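FAD-dependent oxidoreductase (Actinomadura kijaniata, PDB 3M9V) binds dTDP and, as a flavoprotein of the acyl-CoA dehydrogenase family, probably catalyses an oxidation step in the biosynthesis of the sugar D-kijanose. Local coordinates at residues S97-L102 with L264-G269; S40-H45 with R93-T98. One frame throughout, in Å; residues are numbered along the deposited sequence. Where two conformers were deposited one is given.

Contact 1 (S97-L102 with L264-G269)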
loop_
_atom_site.group_PDB
_atom_site.type_symbol
_atom_site.label_atom_id
_atom_site.label_comp_id
_atom_site.label_asym_id
_atom_site.label_seq_id
_atom_site.Cartn_x
_atom_site.Cartn_y
_atom_site.Cartn_z
ATOM N N SER A 97 15.378 12.214 19.309
ATOM C CA SER A 97 14.951 12.928 20.521
ATOM C C SER A 97 15.664 14.255 20.653
ATOM O O SER A 97 15.008 15.236 20.980
ATOM C CB SER A 97 15.237 12.183 21.836
ATOM O OG SER A 97 14.434 11.011 21.885
ATOM N N THR A 98 16.974 14.292 20.403
ATOM C CA THR A 98 17.670 15.575 20.534
ATOM C C THR A 98 17.163 16.582 19.509
ATOM O O THR A 98 17.063 17.782 19.771
ATOM C CB THR A 98 19.185 15.363 20.281
ATOM O OG1 THR A 98 19.686 14.465 21.277
ATOM C CG2 THR A 98 19.971 16.661 20.298
ATOM N N ALA A 99 16.923 16.102 18.290
ATOM C CA ALA A 99 16.401 16.977 17.248
ATOM C C ALA A 99 15.023 17.525 17.632
ATOM O O ALA A 99 14.728 18.670 17.310
ATOM C CB ALA A 99 16.325 16.229 15.891
ATOM N N LEU A 100 14.171 16.704 18.233
ATOM C CA LEU A 100 12.788 17.079 18.480
ATOM C C LEU A 100 12.825 18.189 19.547
ATOM O O LEU A 100 12.138 19.210 19.424
ATOM C CB LEU A 100 12.005 15.880 19.024
ATOM C CG LEU A 100 10.582 16.222 19.511
ATOM C CD1 LEU A 100 9.833 16.773 18.335
ATOM C CD2 LEU A 100 9.803 15.019 20.069
ATOM N N ALA A 101 13.650 17.992 20.580
ATOM C CA ALA A 101 13.834 19.041 21.573
ATOM C C ALA A 101 14.450 20.294 20.968
ATOM O O ALA A 101 13.936 21.363 21.231
ATOM C CB ALA A 101 14.669 18.587 22.767
ATOM N N LEU A 102 15.544 20.181 20.204
ATOM C CA LEU A 102 16.087 21.355 19.532
ATOM C C LEU A 102 15.111 22.147 18.657
ATOM O O LEU A 102 15.182 23.375 18.622
ATOM C CB LEU A 102 17.318 20.981 18.705
ATOM C CG LEU A 102 18.072 22.124 18.031
ATOM C CD1 LEU A 102 18.620 23.000 19.169
ATOM C CD2 LEU A 102 19.247 21.529 17.246
ATOM N N LEU A 264 9.289 18.443 10.395
ATOM C CA LEU A 264 9.236 17.425 9.366
ATOM C C LEU A 264 10.666 16.957 9.061
ATOM O O LEU A 264 10.825 15.792 8.725
ATOM C CB LEU A 264 8.586 17.937 8.068
ATOM C CG LEU A 264 7.066 18.213 8.100
ATOM C CD1 LEU A 264 6.402 18.594 6.766
ATOM C CD2 LEU A 264 6.290 17.071 8.800
ATOM N N GLY A 265 11.661 17.837 9.160
ATOM C CA GLY A 265 13.056 17.456 8.988
ATOM C C GLY A 265 13.502 16.349 9.925
ATOM O O GLY A 265 14.383 15.547 9.588
ATOM N N VAL A 266 12.887 16.265 11.103
ATOM C CA VAL A 266 13.237 15.236 12.099
ATOM C C VAL A 266 12.968 13.835 11.529
ATOM O O VAL A 266 13.827 12.947 11.509
ATOM C CB VAL A 266 12.526 15.479 13.441
ATOM C CG1 VAL A 266 12.825 14.307 14.405
ATOM C CG2 VAL A 266 13.010 16.836 14.035
ATOM N N TYR A 267 11.784 13.675 10.957
ATOM C CA TYR A 267 11.293 12.342 10.525
ATOM C C TYR A 267 11.993 12.010 9.209
ATOM O O TYR A 267 12.326 10.843 8.972
ATOM C CB TYR A 267 9.759 12.344 10.436
ATOM C CG TYR A 267 9.236 12.700 11.818
ATOM C CD1 TYR A 267 9.378 11.779 12.860
ATOM C CD2 TYR A 267 8.635 13.930 12.103
ATOM C CE1 TYR A 267 8.945 12.070 14.162
ATOM C CE2 TYR A 267 8.189 14.229 13.412
ATOM C CZ TYR A 267 8.385 13.307 14.421
ATOM O OH TYR A 267 8.014 13.524 15.716
ATOM N N VAL A 268 12.284 13.037 8.411
ATOM C CA VAL A 268 13.111 12.793 7.244
ATOM C C VAL A 268 14.513 12.300 7.650
ATOM O O VAL A 268 15.072 11.403 7.004
ATOM C CB VAL A 268 13.252 14.037 6.303
ATOM C CG1 VAL A 268 14.110 13.659 5.095
ATOM C CG2 VAL A 268 11.879 14.595 5.843
ATOM N N GLY A 269 15.118 12.878 8.686
ATOM C CA GLY A 269 16.443 12.387 9.123
ATOM C C GLY A 269 16.446 10.978 9.675
ATOM O O GLY A 269 17.368 10.188 9.409
#
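Ala99 and Val266 meet methyl to methyl where helix 96-118 passes helix 264-283: CG2 of Val266 lies 3.8 Å from CB of Ala99. The same CG2 also borders that residue's main chain, 4.1 Å from the carbonyl O of Ala99. Val266 holds CG2 anti to its own carbonyl carbon, and this torsion sends that branch across to the alanine. Both residue types suit the place. An alanine is short enough to let the helices come near, with 6.3 Å between CA of Ala99 and CA of Val266, while the branched valine can reach it with one methyl. In acyl-CoA dehydrogenase terms, a long helix of the N-terminal helical domain here packs on the first long helix of the C-terminal one, deep within the chain. Away from this pair the fit is looser. Leu100 and Tyr267 flank it, with CD1 of the leucine 4.6 Å from OH of the tyrosine, and both side chains rest on Met219 of a loop. This looser side is still buried and probably lies toward the flavin site: the side chain of Leu100 is about 4 Å from that of Ser173, which binds FMN in a structure of this protein.

Contact 2 (S40-H45 with R93-T98); sequences STAAEH and RADAST
The methyl group of Ala42 sits against the carboxylate arm of Asp95, its CB 3.5 Å from OD2 and 3.9 Å from CB of the aspartate. Its other neighbour across the contact is the main chain just before, where CB of Ala42 is 4.0 Å from O of Ala94. The short methyl of alanine lets helix 35-48 approach the junction between helices 81-94 and 96-118. A water joins the two sides through polar atoms, standing 2.8 Å from O of Ala42 and 2.9 Å from OD2 of Asp95. The junction itself is a helix N-cap. Asp95 has an extended backbone that breaks the helical path, and its carboxylate turns back over the first turn of helix 96-118. With CG anti to the backbone N (chi1 175°), OD1 is brought within 2.9 Å of N of Thr98. That N-H arrives from above the carboxylate plane, 44° out of it, in a bent bond of 141°. Thr98 adds a second grip, its OG1 donating to the anti lone pair of OD1 over 2.8 Å. Aspartate suits the position because its two oxygens can serve different partners, OD1 Thr98 and OD2 the water, and the positive end of the helix dipole probably stabilises its charge. With an alanine here, the N-H and hydroxyl of Thr98 would probably lose their shared acceptor and the bridging water its hold on this side. Ile38, on the preceding turn of helix 35-48, packs against Ala94, Asp95 and Thr98, while Arg375 of helix 372-379 touches Ala42.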
loop_
_atom_site.group_PDB
_atom_site.type_symbol
_atom_site.label_atom_id
_atom_site.label_comp_id
_atom_site.label_asym_id
_atom_site.label_seq_id
_atom_site.Cartn_x
_atom_site.Cartn_y
_atom_site.Cartn_z
ATOM N N SER A 40 26.881 9.302 20.154
ATOM C CA SER A 40 27.561 8.419 21.089
ATOM C C SER A 40 26.671 8.124 22.283
ATOM O O SER A 40 26.654 7.005 22.784
ATOM C CB SER A 40 28.857 9.061 21.597
ATOM O OG SER A 40 29.846 8.961 20.595
ATOM N N THR A 41 25.952 9.138 22.764
ATOM C CA THR A 41 25.173 8.905 23.980
ATOM C C THR A 41 23.716 8.506 23.735
ATOM O O THR A 41 22.969 8.293 24.695
ATOM C CB THR A 41 25.210 10.111 24.962
ATOM O OG1 THR A 41 24.657 11.242 24.280
ATOM C CG2 THR A 41 26.665 10.464 25.346
ATOM N N ALA A 42 23.317 8.407 22.468
ATOM C CA ALA A 42 21.898 8.196 22.133
ATOM C C ALA A 42 21.323 6.927 22.751
ATOM O O ALA A 42 20.239 6.968 23.347
ATOM C CB ALA A 42 21.634 8.218 20.618
ATOM N N ALA A 43 22.052 5.816 22.655
ATOM C CA ALA A 43 21.515 4.525 23.106
ATOM C C ALA A 43 21.273 4.522 24.609
ATOM O O ALA A 43 20.290 3.966 25.092
ATOM C CB ALA A 43 22.434 3.310 22.730
ATOM N N GLU A 44 22.196 5.120 25.362
ATOM C CA GLU A 44 22.075 5.100 26.820
ATOM C C GLU A 44 20.859 5.947 27.186
ATOM O O GLU A 44 20.076 5.567 28.062
ATOM C CB GLU A 44 23.325 5.747 27.428
ATOM C CG GLU A 44 23.170 6.184 28.885
ATOM C CD GLU A 44 24.133 7.300 29.310
ATOM O OE1 GLU A 44 23.711 8.212 30.063
ATOM O OE2 GLU A 44 25.316 7.286 28.895
ATOM N N HIS A 45 20.696 7.126 26.591
ATOM C CA HIS A 45 19.559 7.970 26.991
ATOM C C HIS A 45 18.196 7.374 26.623
ATOM O O HIS A 45 17.200 7.570 27.319
ATOM C CB HIS A 45 19.713 9.378 26.429
ATOM C CG HIS A 45 20.838 10.130 27.076
ATOM N ND1 HIS A 45 20.848 10.427 28.425
ATOM C CD2 HIS A 45 22.009 10.595 26.580
ATOM C CE1 HIS A 45 21.948 11.097 28.722
ATOM N NE2 HIS A 45 22.671 11.205 27.620
ATOM N N ARG A 93 19.593 12.361 12.294
ATOM C CA ARG A 93 20.314 11.163 11.877
ATOM C C ARG A 93 21.190 10.697 13.014
ATOM O O ARG A 93 21.482 9.522 13.082
ATOM C CB ARG A 93 21.264 11.414 10.702
ATOM C CG ARG A 93 20.480 11.725 9.482
ATOM C CD ARG A 93 21.363 12.244 8.384
ATOM N NE ARG A 93 22.376 11.241 8.095
ATOM C CZ ARG A 93 23.017 11.207 6.939
ATOM N NH1 ARG A 93 22.729 12.089 5.987
ATOM N NH2 ARG A 93 23.937 10.278 6.754
ATOM N N ALA A 94 21.613 11.604 13.889
ATOM C CA ALA A 94 22.313 11.200 15.108
ATOM C C ALA A 94 21.402 10.802 16.276
ATOM O O ALA A 94 21.655 9.778 16.926
ATOM C CB ALA A 94 23.286 12.295 15.499
ATOM N N ASP A 95 20.337 11.568 16.543
ATOM C CA ASP A 95 19.414 11.142 17.576
ATOM C C ASP A 95 18.158 11.997 17.409
ATOM O O ASP A 95 18.203 13.231 17.404
ATOM C CB ASP A 95 19.989 11.410 18.990
ATOM C CG ASP A 95 18.976 11.084 20.086
ATOM O OD1 ASP A 95 18.527 11.922 20.919
ATOM O OD2 ASP A 95 18.613 9.891 20.105
ATOM N N ALA A 96 17.036 11.325 17.246
ATOM C CA ALA A 96 15.801 12.018 16.904
ATOM C C ALA A 96 15.236 12.777 18.109
ATOM O O ALA A 96 14.641 13.843 17.914
ATOM C CB ALA A 96 14.787 10.964 16.462
ATOM N N SER A 97 15.378 12.214 19.309
ATOM C CA SER A 97 14.951 12.928 20.521
ATOM C C SER A 97 15.664 14.255 20.653
ATOM O O SER A 97 15.008 15.236 20.980
ATOM C CB SER A 97 15.237 12.183 21.836
ATOM O OG SER A 97 14.434 11.011 21.885
ATOM N N THR A 98 16.974 14.292 20.403
ATOM C CA THR A 98 17.670 15.575 20.534
ATOM C C THR A 98 17.163 16.582 19.509
ATOM O O THR A 98 17.063 17.782 19.771
ATOM C CB THR A 98 19.185 15.363 20.281
ATOM O OG1 THR A 98 19.686 14.465 21.277
ATOM C CG2 THR A 98 19.971 16.661 20.298
HETATM O O HOH W 1 18.070 8.578 22.596
#

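How the contacts relate
Followed from the N terminus, contact 2 comes first: helix 35-48 is joined to the turn between helices 81-94 and 96-118, closing a strandless loop of 47 residues within the N-terminal helical region. Contact 1 then sets out from the first turns of helix 96-118 and closes a loop of 161 residues that takes in the strands of the middle domain before returning at helix 264-283. The loops follow one another, neither nesting nor crossing, and the contacts share Ser97 and Thr98. They meet directly where O of Gly269 packs 3.5 Å from CG of Arg93. The start of helix 96-118, with the cap residue before it, thus stands between helix 35-48 and helix 264-283.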